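Side-chain contacts in hypothetical protein Rv2991 (Mycobacterium tuberculosis, PDB 1RFE), which is of unknown function but binds coenzyme F420 and probably belongs with the oxidoreductases of the FMN-binding split-barrel clan: residues I30-Q35 with A61-R66; V70-E75 with V134-R139; V95-P98 with H102-G105; V106-R111 with D125-K130; A13-F18 with T141-H146. All coordinates share one frame; numbering follows the deposited sequence.

Interaction 1: I30-Q35 with A61-R66; sequences IGPDGQ and AVNLRR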
# COMPACT_ATOMS: atom_id res chain seq x y z
N ILE A 30 -13.26 -6.96 -1.77
CA ILE A 30 -14.68 -7.07 -1.64
C ILE A 30 -15.01 -8.54 -1.35
O ILE A 30 -14.69 -9.38 -2.14
CB ILE A 30 -15.37 -6.61 -2.92
CG1 ILE A 30 -15.04 -5.16 -3.14
CG2 ILE A 30 -16.93 -6.83 -2.83
CD1 ILE A 30 -15.64 -4.58 -4.37
N GLY A 31 -15.61 -8.81 -0.20
CA GLY A 31 -15.99 -10.16 0.12
C GLY A 31 -17.08 -10.66 -0.79
O GLY A 31 -17.72 -9.88 -1.48
N PRO A 32 -17.34 -11.97 -0.76
CA PRO A 32 -18.35 -12.57 -1.63
C PRO A 32 -19.78 -12.06 -1.43
O PRO A 32 -20.59 -12.18 -2.35
CB PRO A 32 -18.28 -14.09 -1.33
CG PRO A 32 -17.51 -14.25 -0.14
CD PRO A 32 -16.68 -12.98 0.08
N ASP A 33 -20.09 -11.52 -0.26
CA ASP A 33 -21.43 -10.89 -0.02
C ASP A 33 -21.39 -9.36 -0.06
O ASP A 33 -22.34 -8.69 0.35
CB ASP A 33 -22.02 -11.36 1.34
CG ASP A 33 -21.15 -11.00 2.52
OD1 ASP A 33 -20.00 -10.50 2.34
OD2 ASP A 33 -21.51 -11.15 3.69
N GLY A 34 -20.29 -8.83 -0.60
CA GLY A 34 -20.11 -7.42 -0.71
C GLY A 34 -19.44 -6.71 0.46
O GLY A 34 -19.12 -5.52 0.35
N GLN A 35 -19.25 -7.42 1.56
CA GLN A 35 -18.57 -6.90 2.78
C GLN A 35 -17.13 -6.52 2.54
O GLN A 35 -16.39 -7.33 2.04
CB GLN A 35 -18.58 -7.94 3.91
CG GLN A 35 -17.97 -7.44 5.25
CD GLN A 35 -18.86 -6.54 6.05
OE1 GLN A 35 -20.05 -6.75 6.11
NE2 GLN A 35 -18.26 -5.58 6.77
N ALA A 61 -6.84 -13.13 -2.37
CA ALA A 61 -6.66 -13.59 -3.75
C ALA A 61 -7.97 -14.13 -4.34
O ALA A 61 -8.26 -13.89 -5.49
CB ALA A 61 -5.59 -14.62 -3.82
N VAL A 62 -8.73 -14.85 -3.53
CA VAL A 62 -10.06 -15.34 -3.90
C VAL A 62 -11.06 -14.20 -4.12
O VAL A 62 -11.71 -14.15 -5.16
CB VAL A 62 -10.59 -16.40 -2.87
CG1 VAL A 62 -12.13 -16.58 -2.96
CG2 VAL A 62 -9.89 -17.73 -3.08
N ASN A 63 -11.07 -13.21 -3.24
CA ASN A 63 -11.91 -12.03 -3.46
C ASN A 63 -11.53 -11.36 -4.76
O ASN A 63 -12.38 -10.93 -5.57
CB ASN A 63 -11.78 -10.99 -2.34
CG ASN A 63 -12.34 -11.44 -1.01
OD1 ASN A 63 -12.04 -10.79 0.02
ND2 ASN A 63 -13.11 -12.56 -0.97
N LEU A 64 -10.24 -11.30 -5.00
CA LEU A 64 -9.79 -10.48 -6.10
C LEU A 64 -10.00 -11.07 -7.51
O LEU A 64 -10.06 -10.34 -8.47
CB LEU A 64 -8.33 -10.11 -5.92
CG LEU A 64 -8.09 -9.00 -4.91
CD1 LEU A 64 -6.57 -8.83 -4.71
CD2 LEU A 64 -8.72 -7.71 -5.29
N ARG A 65 -10.06 -12.37 -7.62
CA ARG A 65 -10.27 -13.03 -8.90
C ARG A 65 -11.74 -12.90 -9.24
O ARG A 65 -12.09 -12.76 -10.42
CB ARG A 65 -9.88 -14.52 -8.83
CG ARG A 65 -8.35 -14.77 -8.92
CD ARG A 65 -7.94 -16.26 -8.90
NE ARG A 65 -6.57 -16.43 -8.40
CZ ARG A 65 -6.20 -16.94 -7.20
NH1 ARG A 65 -7.07 -17.37 -6.29
NH2 ARG A 65 -4.88 -17.01 -6.91
N ARG A 66 -12.58 -12.95 -8.20
CA ARG A 66 -14.03 -12.80 -8.31
C ARG A 66 -14.41 -11.35 -8.61
O ARG A 66 -15.30 -11.11 -9.40
CB ARG A 66 -14.72 -13.29 -7.02
CG ARG A 66 -16.26 -13.33 -7.10
CD ARG A 66 -17.02 -13.82 -5.87
O HOH W 1 -15.27 -10.63 -4.53

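Interaction 2: V70-E75 with V134-R139; sequences VSFLLE and VRIVAR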
# COMPACT_ATOMS: atom_id res chain seq x y z
N VAL A 70 -10.27 -2.90 -5.70
CA VAL A 70 -9.51 -2.75 -4.47
C VAL A 70 -9.45 -1.31 -4.03
O VAL A 70 -9.57 -0.37 -4.86
CB VAL A 70 -8.02 -3.16 -4.58
CG1 VAL A 70 -7.87 -4.54 -4.35
CG2 VAL A 70 -7.36 -2.72 -5.92
N SER A 71 -9.27 -1.13 -2.72
CA SER A 71 -8.86 0.16 -2.17
C SER A 71 -7.65 -0.03 -1.29
O SER A 71 -7.49 -1.10 -0.65
CB SER A 71 -9.98 0.78 -1.33
OG SER A 71 -11.13 0.93 -2.12
N PHE A 72 -6.80 0.99 -1.24
CA PHE A 72 -5.59 0.88 -0.41
C PHE A 72 -5.32 2.23 0.18
O PHE A 72 -5.32 3.22 -0.54
CB PHE A 72 -4.42 0.36 -1.26
CG PHE A 72 -3.22 -0.09 -0.47
CD1 PHE A 72 -3.19 -1.33 0.11
CD2 PHE A 72 -2.11 0.73 -0.33
CE1 PHE A 72 -2.07 -1.73 0.83
CE2 PHE A 72 -1.01 0.33 0.36
CZ PHE A 72 -0.99 -0.91 0.95
N LEU A 73 -5.06 2.27 1.49
CA LEU A 73 -4.90 3.52 2.23
C LEU A 73 -3.60 3.54 3.04
O LEU A 73 -3.31 2.62 3.79
CB LEU A 73 -6.11 3.75 3.17
CG LEU A 73 -6.18 5.11 3.94
CD1 LEU A 73 -7.60 5.56 4.28
CD2 LEU A 73 -5.43 5.06 5.27
N LEU A 74 -2.84 4.62 2.88
CA LEU A 74 -1.66 4.92 3.66
C LEU A 74 -1.89 6.21 4.43
O LEU A 74 -2.37 7.18 3.87
CB LEU A 74 -0.46 5.13 2.73
CG LEU A 74 0.09 3.92 1.98
CD1 LEU A 74 1.01 4.32 0.85
CD2 LEU A 74 0.80 2.99 2.98
N GLU A 75 -1.46 6.24 5.68
CA GLU A 75 -1.68 7.38 6.51
C GLU A 75 -0.63 7.46 7.59
O GLU A 75 -0.20 6.42 8.13
CB GLU A 75 -3.12 7.31 7.09
CG GLU A 75 -3.35 7.46 8.59
CD GLU A 75 -2.82 6.35 9.46
OE1 GLU A 75 -3.03 5.16 9.16
OE2 GLU A 75 -2.19 6.69 10.49
N VAL A 134 0.26 -9.10 -6.36
CA VAL A 134 -0.95 -8.33 -6.55
C VAL A 134 -0.56 -6.91 -6.89
O VAL A 134 -0.10 -6.16 -6.03
CB VAL A 134 -1.86 -8.38 -5.28
CG1 VAL A 134 -3.07 -7.42 -5.45
CG2 VAL A 134 -2.37 -9.79 -5.04
N ARG A 135 -0.71 -6.56 -8.14
CA ARG A 135 -0.40 -5.23 -8.58
C ARG A 135 -1.61 -4.32 -8.41
O ARG A 135 -2.65 -4.58 -8.95
CB ARG A 135 0.05 -5.30 -10.04
CG ARG A 135 0.33 -4.00 -10.77
CD ARG A 135 0.62 -4.32 -12.27
NE ARG A 135 0.42 -3.25 -13.23
CZ ARG A 135 -0.60 -3.13 -14.12
NH1 ARG A 135 -1.61 -4.01 -14.25
NH2 ARG A 135 -0.58 -2.08 -14.93
N ILE A 136 -1.44 -3.24 -7.66
CA ILE A 136 -2.47 -2.24 -7.44
C ILE A 136 -2.38 -1.14 -8.49
O ILE A 136 -1.37 -0.41 -8.63
CB ILE A 136 -2.40 -1.71 -6.02
CG1 ILE A 136 -2.61 -2.92 -5.09
CG2 ILE A 136 -3.45 -0.57 -5.80
CD1 ILE A 136 -2.60 -2.66 -3.64
N VAL A 137 -3.44 -1.04 -9.27
CA VAL A 137 -3.54 0.02 -10.27
C VAL A 137 -4.61 1.02 -9.86
O VAL A 137 -5.78 0.67 -9.78
CB VAL A 137 -3.91 -0.54 -11.62
CG1 VAL A 137 -3.89 0.62 -12.65
CG2 VAL A 137 -2.94 -1.62 -11.99
N ALA A 138 -4.20 2.25 -9.60
CA ALA A 138 -5.11 3.23 -9.09
C ALA A 138 -5.85 3.89 -10.28
O ALA A 138 -5.26 4.18 -11.31
CB ALA A 138 -4.34 4.25 -8.32
N ARG A 139 -7.14 4.12 -10.11
CA ARG A 139 -7.90 4.95 -11.03
C ARG A 139 -8.34 6.25 -10.38
O ARG A 139 -8.65 7.17 -11.07
CB ARG A 139 -9.15 4.25 -11.50
CG ARG A 139 -8.96 2.78 -11.67
CD ARG A 139 -9.20 2.26 -12.99
NE ARG A 139 -7.86 2.11 -13.61
CZ ARG A 139 -7.63 1.23 -14.57
NH1 ARG A 139 -8.62 0.46 -14.99
NH2 ARG A 139 -6.43 1.10 -15.12

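Interaction 3: V95-P98 with H102-G105; sequences VEEP and HRVG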
# COMPACT_ATOMS: atom_id res chain seq x y z
N VAL A 95 -0.78 -11.81 -10.56
CA VAL A 95 0.33 -12.11 -11.44
C VAL A 95 1.03 -13.27 -10.81
O VAL A 95 1.38 -13.17 -9.63
CB VAL A 95 1.27 -10.87 -11.46
CG1 VAL A 95 2.64 -11.16 -12.12
CG2 VAL A 95 0.59 -9.73 -12.12
N GLU A 96 1.26 -14.36 -11.55
CA GLU A 96 2.14 -15.45 -11.07
C GLU A 96 3.40 -15.64 -11.94
O GLU A 96 4.18 -16.59 -11.76
CB GLU A 96 1.39 -16.79 -10.92
CG GLU A 96 0.37 -17.09 -12.01
CD GLU A 96 -0.39 -18.43 -11.80
OE1 GLU A 96 -1.47 -18.43 -11.17
OE2 GLU A 96 0.09 -19.48 -12.31
N GLU A 97 3.62 -14.72 -12.87
CA GLU A 97 4.86 -14.75 -13.66
C GLU A 97 6.16 -14.67 -12.78
O GLU A 97 6.33 -13.76 -11.98
CB GLU A 97 4.80 -13.64 -14.71
CG GLU A 97 5.76 -13.85 -15.84
CD GLU A 97 7.06 -13.19 -15.51
OE1 GLU A 97 6.98 -11.98 -15.15
OE2 GLU A 97 8.12 -13.87 -15.57
N PRO A 98 7.06 -15.64 -12.92
CA PRO A 98 8.14 -15.79 -11.93
C PRO A 98 9.09 -14.58 -11.85
O PRO A 98 9.50 -14.26 -10.75
CB PRO A 98 8.87 -17.05 -12.38
CG PRO A 98 8.55 -17.19 -13.82
CD PRO A 98 7.10 -16.69 -13.95
N HIS A 102 9.70 -12.43 -8.30
CA HIS A 102 11.01 -12.27 -7.73
C HIS A 102 11.28 -10.75 -7.43
O HIS A 102 11.79 -10.42 -6.36
CB HIS A 102 12.07 -12.84 -8.69
CG HIS A 102 13.45 -12.61 -8.22
ND1 HIS A 102 13.95 -13.28 -7.13
CD2 HIS A 102 14.40 -11.73 -8.61
CE1 HIS A 102 15.19 -12.86 -6.91
NE2 HIS A 102 15.49 -11.93 -7.79
N ARG A 103 10.89 -9.87 -8.35
CA ARG A 103 10.92 -8.42 -8.11
C ARG A 103 10.09 -7.97 -6.88
O ARG A 103 10.51 -7.09 -6.13
CB ARG A 103 10.43 -7.68 -9.37
CG ARG A 103 11.31 -7.87 -10.60
CD ARG A 103 11.13 -6.83 -11.70
NE ARG A 103 9.92 -7.12 -12.46
CZ ARG A 103 9.84 -7.75 -13.65
NH1 ARG A 103 10.91 -8.12 -14.33
NH2 ARG A 103 8.65 -7.97 -14.19
N VAL A 104 8.91 -8.59 -6.67
CA VAL A 104 8.09 -8.34 -5.48
C VAL A 104 8.88 -8.77 -4.26
O VAL A 104 9.05 -7.97 -3.33
CB VAL A 104 6.66 -9.04 -5.56
CG1 VAL A 104 5.94 -9.03 -4.20
CG2 VAL A 104 5.83 -8.32 -6.57
N GLY A 105 9.48 -9.96 -4.32
CA GLY A 105 10.18 -10.52 -3.19
C GLY A 105 11.39 -9.67 -2.82
O GLY A 105 11.63 -9.43 -1.64

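Interaction 4: V106-R111 with D125-K130; sequences VSVWER and DQMMNK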
# COMPACT_ATOMS: atom_id res chain seq x y z
N VAL A 106 12.09 -9.16 -3.84
CA VAL A 106 13.27 -8.35 -3.66
C VAL A 106 12.94 -6.99 -3.09
O VAL A 106 13.72 -6.44 -2.31
CB VAL A 106 14.09 -8.31 -4.97
CG1 VAL A 106 15.08 -7.15 -5.03
CG2 VAL A 106 14.83 -9.68 -5.16
N SER A 107 11.81 -6.41 -3.52
CA SER A 107 11.42 -5.09 -3.07
C SER A 107 11.01 -5.15 -1.61
O SER A 107 11.37 -4.27 -0.83
CB SER A 107 10.36 -4.43 -3.99
OG SER A 107 9.73 -3.37 -3.32
N VAL A 108 10.30 -6.21 -1.21
CA VAL A 108 9.89 -6.40 0.14
C VAL A 108 11.11 -6.64 1.04
O VAL A 108 11.18 -6.11 2.15
CB VAL A 108 8.89 -7.59 0.31
CG1 VAL A 108 8.81 -8.01 1.79
CG2 VAL A 108 7.48 -7.24 -0.24
N TRP A 109 12.04 -7.43 0.55
CA TRP A 109 13.29 -7.68 1.22
C TRP A 109 14.09 -6.40 1.46
O TRP A 109 14.53 -6.16 2.56
CB TRP A 109 14.14 -8.66 0.45
CG TRP A 109 15.42 -9.00 1.12
CD1 TRP A 109 16.62 -8.33 1.04
CD2 TRP A 109 15.63 -10.11 1.95
NE1 TRP A 109 17.56 -9.00 1.79
CE2 TRP A 109 16.96 -10.09 2.36
CE3 TRP A 109 14.80 -11.18 2.37
CZ2 TRP A 109 17.49 -11.08 3.19
CZ3 TRP A 109 15.31 -12.13 3.19
CH2 TRP A 109 16.66 -12.08 3.59
N GLU A 110 14.20 -5.57 0.46
CA GLU A 110 14.93 -4.35 0.57
C GLU A 110 14.22 -3.30 1.42
O GLU A 110 14.87 -2.53 2.13
CB GLU A 110 15.24 -3.83 -0.82
CG GLU A 110 16.34 -4.67 -1.49
CD GLU A 110 16.94 -4.03 -2.72
OE1 GLU A 110 16.19 -3.36 -3.46
OE2 GLU A 110 18.16 -4.26 -2.96
N ARG A 111 12.89 -3.34 1.42
CA ARG A 111 12.10 -2.37 2.09
C ARG A 111 12.04 -2.67 3.60
O ARG A 111 11.96 -1.76 4.41
CB ARG A 111 10.71 -2.22 1.46
CG ARG A 111 10.68 -1.39 0.17
CD ARG A 111 9.35 -1.46 -0.62
NE ARG A 111 8.25 -1.24 0.31
CZ ARG A 111 7.92 -0.07 0.88
NH1 ARG A 111 8.48 1.08 0.54
NH2 ARG A 111 6.98 -0.05 1.79
N ASP A 125 13.16 -16.71 -2.55
CA ASP A 125 12.46 -17.82 -3.20
C ASP A 125 11.44 -18.43 -2.24
O ASP A 125 10.34 -18.75 -2.63
CB ASP A 125 13.44 -18.94 -3.68
CG ASP A 125 14.25 -18.57 -4.97
OD1 ASP A 125 13.87 -17.63 -5.74
OD2 ASP A 125 15.32 -19.21 -5.29
N GLN A 126 11.82 -18.59 -0.97
CA GLN A 126 10.94 -19.24 0.01
C GLN A 126 9.79 -18.36 0.50
O GLN A 126 8.68 -18.83 0.69
CB GLN A 126 11.75 -19.73 1.22
CG GLN A 126 11.21 -20.96 1.90
CD GLN A 126 12.07 -21.32 3.12
OE1 GLN A 126 13.04 -22.08 3.01
NE2 GLN A 126 11.73 -20.73 4.26
N MSE A 127 10.06 -17.08 0.69
CA MSE A 127 9.02 -16.10 0.99
C MSE A 127 7.93 -16.11 -0.11
O MSE A 127 6.73 -16.01 0.18
CB MSE A 127 9.65 -14.70 1.13
CG MSE A 127 8.67 -13.49 1.10
SE MSE A 127 9.60 -11.80 0.54
CE MSE A 127 10.69 -11.60 2.14
N MSE A 128 8.36 -16.27 -1.35
CA MSE A 128 7.46 -16.11 -2.51
C MSE A 128 6.90 -17.44 -3.06
O MSE A 128 6.12 -17.43 -4.01
CB MSE A 128 8.20 -15.37 -3.62
CG MSE A 128 8.56 -13.95 -3.31
SE MSE A 128 7.06 -12.83 -2.68
CE MSE A 128 6.01 -12.77 -4.39
N ASN A 129 7.32 -18.55 -2.46
CA ASN A 129 6.87 -19.91 -2.77
C ASN A 129 5.35 -20.10 -2.59
O ASN A 129 4.83 -19.87 -1.51
CB ASN A 129 7.62 -20.91 -1.88
CG ASN A 129 7.27 -22.35 -2.19
OD1 ASN A 129 6.85 -23.11 -1.29
ND2 ASN A 129 7.44 -22.74 -3.45
N LYS A 130 4.64 -20.46 -3.65
CA LYS A 130 3.16 -20.64 -3.62
C LYS A 130 2.43 -19.31 -3.35
O LYS A 130 1.30 -19.29 -2.81
CB LYS A 130 2.69 -21.68 -2.58
CG LYS A 130 3.53 -22.95 -2.45
CD LYS A 130 3.07 -24.06 -3.40
CE LYS A 130 3.71 -25.41 -3.03
NZ LYS A 130 4.79 -25.84 -3.95

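Interaction 5: A13-F18 with T141-H146; sequences AEIADF and TRSWDH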
# COMPACT_ATOMS: atom_id res chain seq x y z
N ALA A 13 4.89 13.91 -6.96
CA ALA A 13 6.19 13.54 -6.45
C ALA A 13 6.15 13.31 -4.95
O ALA A 13 6.84 12.47 -4.45
CB ALA A 13 7.26 14.59 -6.81
N GLU A 14 5.38 14.09 -4.22
CA GLU A 14 5.22 13.90 -2.76
C GLU A 14 4.55 12.57 -2.42
O GLU A 14 4.94 11.89 -1.49
CB GLU A 14 4.42 15.07 -2.17
CG GLU A 14 5.20 16.39 -2.08
CD GLU A 14 4.32 17.60 -1.74
OE1 GLU A 14 3.07 17.55 -1.85
OE2 GLU A 14 4.88 18.61 -1.35
N ILE A 15 3.57 12.17 -3.22
CA ILE A 15 2.86 10.90 -3.05
C ILE A 15 3.85 9.76 -3.29
O ILE A 15 3.96 8.85 -2.47
CB ILE A 15 1.69 10.80 -4.05
CG1 ILE A 15 0.59 11.78 -3.67
CG2 ILE A 15 1.09 9.37 -4.16
CD1 ILE A 15 -0.44 11.99 -4.80
N ALA A 16 4.59 9.84 -4.38
CA ALA A 16 5.67 8.88 -4.64
C ALA A 16 6.61 8.69 -3.44
O ALA A 16 6.79 7.57 -3.01
CB ALA A 16 6.42 9.24 -5.91
N ASP A 17 7.14 9.78 -2.88
CA ASP A 17 7.98 9.74 -1.69
C ASP A 17 7.29 9.11 -0.52
O ASP A 17 7.89 8.33 0.20
CB ASP A 17 8.49 11.16 -1.28
CG ASP A 17 9.48 11.76 -2.29
OD1 ASP A 17 9.78 11.08 -3.33
OD2 ASP A 17 10.02 12.91 -2.15
N PHE A 18 6.01 9.41 -0.35
CA PHE A 18 5.23 8.91 0.78
C PHE A 18 5.00 7.37 0.65
O PHE A 18 5.14 6.63 1.62
CB PHE A 18 3.90 9.68 0.93
CG PHE A 18 3.10 9.31 2.14
CD1 PHE A 18 3.55 9.66 3.41
CD2 PHE A 18 1.87 8.62 2.01
CE1 PHE A 18 2.81 9.33 4.55
CE2 PHE A 18 1.15 8.28 3.12
CZ PHE A 18 1.61 8.63 4.42
N THR A 141 -7.36 8.70 -6.91
CA THR A 141 -6.39 8.99 -5.91
C THR A 141 -6.85 10.25 -5.21
O THR A 141 -7.18 11.23 -5.85
CB THR A 141 -5.07 9.26 -6.55
OG1 THR A 141 -4.60 8.06 -7.17
CG2 THR A 141 -4.00 9.61 -5.49
N ARG A 142 -6.84 10.20 -3.89
CA ARG A 142 -7.06 11.33 -3.05
C ARG A 142 -5.90 11.40 -2.07
O ARG A 142 -5.46 10.37 -1.55
CB ARG A 142 -8.39 11.22 -2.31
CG ARG A 142 -9.62 11.49 -3.17
CD ARG A 142 -9.66 12.91 -3.78
NE ARG A 142 -10.81 13.13 -4.64
CZ ARG A 142 -10.85 12.87 -5.95
NH1 ARG A 142 -9.78 12.39 -6.58
NH2 ARG A 142 -11.98 13.11 -6.64
N SER A 143 -5.38 12.60 -1.85
CA SER A 143 -4.29 12.76 -0.87
C SER A 143 -4.49 13.94 0.06
O SER A 143 -5.32 14.85 -0.19
CB SER A 143 -2.95 12.91 -1.59
OG SER A 143 -2.92 14.04 -2.46
N TRP A 144 -3.69 13.95 1.13
CA TRP A 144 -3.74 15.04 2.07
C TRP A 144 -2.44 15.18 2.87
O TRP A 144 -1.74 14.23 3.18
CB TRP A 144 -4.94 14.90 2.99
CG TRP A 144 -4.91 13.68 3.88
CD1 TRP A 144 -4.52 13.64 5.17
CD2 TRP A 144 -5.36 12.35 3.55
NE1 TRP A 144 -4.65 12.35 5.66
CE2 TRP A 144 -5.15 11.54 4.67
CE3 TRP A 144 -5.85 11.76 2.38
CZ2 TRP A 144 -5.48 10.16 4.69
CZ3 TRP A 144 -6.16 10.39 2.39
CH2 TRP A 144 -5.96 9.62 3.54
N ASP A 145 -2.12 16.42 3.16
CA ASP A 145 -1.00 16.75 4.06
C ASP A 145 -1.36 18.01 4.81
O ASP A 145 -1.32 19.11 4.26
CB ASP A 145 0.30 16.95 3.29
CG ASP A 145 1.51 17.08 4.23
OD1 ASP A 145 1.31 17.14 5.46
OD2 ASP A 145 2.68 17.07 3.83
N HIS A 146 -1.70 17.83 6.08
CA HIS A 146 -2.22 18.92 6.87
C HIS A 146 -1.14 19.94 7.21
O HIS A 146 -1.47 21.04 7.62
CB HIS A 146 -2.94 18.41 8.10
CG HIS A 146 -4.32 17.89 7.81
ND1 HIS A 146 -5.26 17.68 8.79
CD2 HIS A 146 -4.89 17.49 6.65
CE1 HIS A 146 -6.37 17.23 8.23
NE2 HIS A 146 -6.17 17.10 6.94

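Interaction 1: I30-Q35 with A61-R66
Gly31 and Asn63 bring the two backbones closest, their CA atoms 5.7 Å apart, where the type I beta turn Gly31 to Gly34 passes the flank of the helix that includes 61-66. Asn63 is the helix residue that reaches across. Its CG lies anti to its own carbonyl carbon (chi1 -68°), which carries the carboxamide toward the loop, and Ile30 O sits over the flat face of that group, 3.3 Å from Asn63 CG, where no N-H is directed at it. The link between the main chains runs through a water instead: it donates to Ile30 O at 2.8 Å and to Asn63 O at 3.1 Å, bridging the last carbonyl of the strand to one on the helix. Pro32 CD rests 3.7 Å from Asn63 ND2, the proline ring and the carboxamide meeting at a slant. The amide itself is turned to other partners, Asn63 OD1 accepting from His37 ND1 and also bonded to Thr29 OG1, while ND2 makes a weak bond to Gln59 OE1; these should fix its rotation in a largely buried place. Within the hairpin loop, Gln35 N donates to Asp33 OD1 in an Asx turn, reaching that oxygen from above the carboxylate plane. The loop joins strands 25-30 and 36-46, and helix 59-66 packs beside it, with Leu64 on the helix lying against strands 69-76 and 84-95.

Interaction 2: V70-E75 with V134-R139
Ile136 loses the most surface here, and it touches both Phe72 and Val70 of the facing strand. Its CG1 branch, anti to the carbonyl carbon (chi1 -60°), sends CD1 to the phenylalanine ring: Ile136 CD1 is 4.0 Å from Phe72 CD1 and 4.1 Å from Phe72 CG, so the methyl meets the root of the ring and one adjoining carbon. It arrives obliquely, and the two side chains run at about a right angle to each other. The other branch of the isoleucine serves the second neighbour, Ile136 CG2 lying 4.5 Å from Val70 CG2 in a looser methyl-to-methyl approach. Val70 and Phe72 are two residues apart on their strand and both turn inward, which lets one isoleucine bridge them. The nearest backbones, at Val70 and Ile136, keep their CA atoms 7.7 Å apart, and the two strands are not paired in the sheet: strand 69-76 bonds to strands 25-30 and 84-95, strand 131-138 to 49-55 and 84-95. Strand pairing closes into a ring, and the contact spans its interior, consistent with the barrel of the FMN-binding clan. Ile50 also touches both Phe72 and Ile136, while Leu64 of helix 59-66 touches Val70. With only aliphatic and aromatic carbon meeting in a buried setting, the attraction rests on dispersion and on the exclusion of water, and it imposes little directional demand on the groups involved.

Interaction 3: V95-P98 with H102-G105
Glu97 and Arg103 turn their charged ends toward each other along the outside of the first helical turns, yet stop short of a salt bridge. Glu97 OE1 lies 4.4 Å from Arg103 NH2, well out of the guanidinium plane, so no N-H of the arginine points at it and the attraction is one of charge alone. The carboxylate is committed instead to the start of the helix: Glu97 OE1 accepts from Ala100 N and Glu97 OE2 from Glu99 N. Glu97 thus stands as the N-cap of helix 98-112, a side chain that takes up amide hydrogens left without a carbonyl partner in the first turn, and the negative charge there would be expected to interact favourably with the helix dipole. Pro98, the first helical residue, follows directly, and its carbonyl takes part in the bonding of the first turns, with His102 N donating to Pro98 O at 3.1 Å (N-H...O angle 153°). His102 CB passes beside the same oxygen, 3.6 Å from Pro98 O. A first torsion that sets CG trans to the main-chain nitrogen (chi1 176°) swings the histidine ring away from Pro98, and its side chain touches Lys121. Arg103 packs with its side chain on Ile46, and Val104 next to it touches both Ile46 and Trp51.

Interaction 4: V106-R111 with D125-K130
Val108 and Trp109 meet the selenomethionine Met127 in a purely apolar contact between the helices 98-112 and 122-127. Met127 projects toward its partner helix with its chain extended at the first torsion (chi1 165°), and the bend at its last torsion (chi3 -69°) sets the terminal methyl at the junction of the two side chains. On the aliphatic side, Val108 CG1 lies 4.1 Å from Met127 SE and equally 4.1 Å from Met127 CE, so the valine methyl rests against the last bond of the chain. On the aromatic side the selenomethionine methyl comes to the indole at its edge, near the ring plane, with Met127 CE 4.1 Å from Trp109 CE3 on the six-membered ring. It is thus a contact at the rim of the indole and does not lie over its face. Polar interactions act around this patch: Trp109 NE1 donates to Pro115 O, which should fix the rotation of the indole, and Asp125 OD1 forms a salt bridge with Lys121 NZ at the start of helix 122-127. Farther off, Arg111 donates through NE to Tyr43 O and makes a cation-pi contact with Tyr43, tying helix 98-112 to strand 36-46. With the nearest CA atoms, those of Trp109 and Met127, 9.4 Å apart, the pair is a helix-to-helix packing made by side chains, Met127 of the short helix reaching out to the longer one that lies against the sheet.

Interaction 5: A13-F18 with T141-H146
Ile15 reaches from the N-terminal helix to the strand 140-145 with its terminal methyl. Ile15 CD1 lies 4.0 Å from Ser143 OG and 4.2 Å from Ser143 CB, and it is also 4.3 Å from Thr141 CG2, so it settles between two side chains that point toward the helix from alternate strand positions. Its CG1 branch is anti to the carbonyl carbon (chi1 -70°), which extends CD1 toward the strand and spans the 7.7 Å between the CA atoms of Ile15 and Ser143. The meeting with the serine is a van der Waals contact, since the hydroxyl is bonded to another partner: its rotamer, with the oxygen between the backbone N and the carbonyl carbon (chi1 60°), holds Ser143 OG where it accepts from Met10 N, just ahead of the helix. Ile15 also touches the side chain of Met10, so the residues leading into the helix flank the same contact. On the other side of the strand, Arg142 folds back along its own chain, Arg142 NH1 donating to Thr141 O at 2.9 Å, with that oxygen nearly in the guanidinium plane though the donor stands above the carbonyl plane. Thr141 also leans on Phe88 of the neighbouring strand. Phe18, one turn on from Ile15, packs on Leu74 and Asp76 of strand 69-76 and on Arg84 and Val86 of strand 84-95, so helix 12-21 lies across several strands of the sheet.

Starting from the N terminus, helix 12-21 meets the last strand of the sheet in interaction 5, which closes a loop holding all the others. Interaction 1 comes first inside it, tying the hairpin loop 30-35 to helix 59-66. Interaction 2 opens afterwards with strand 69-76 and closes on strand 131-138, and interactions 3 and 4 nest within that loop in series; both use helix 98-112. No two contacts cross along the chain. Leu64 of interaction 1 packs on Val70 and Val134 of interaction 2, Phe18 of interaction 5 packs on Leu74, and Met128 of interaction 4 touches Val104 of interaction 3.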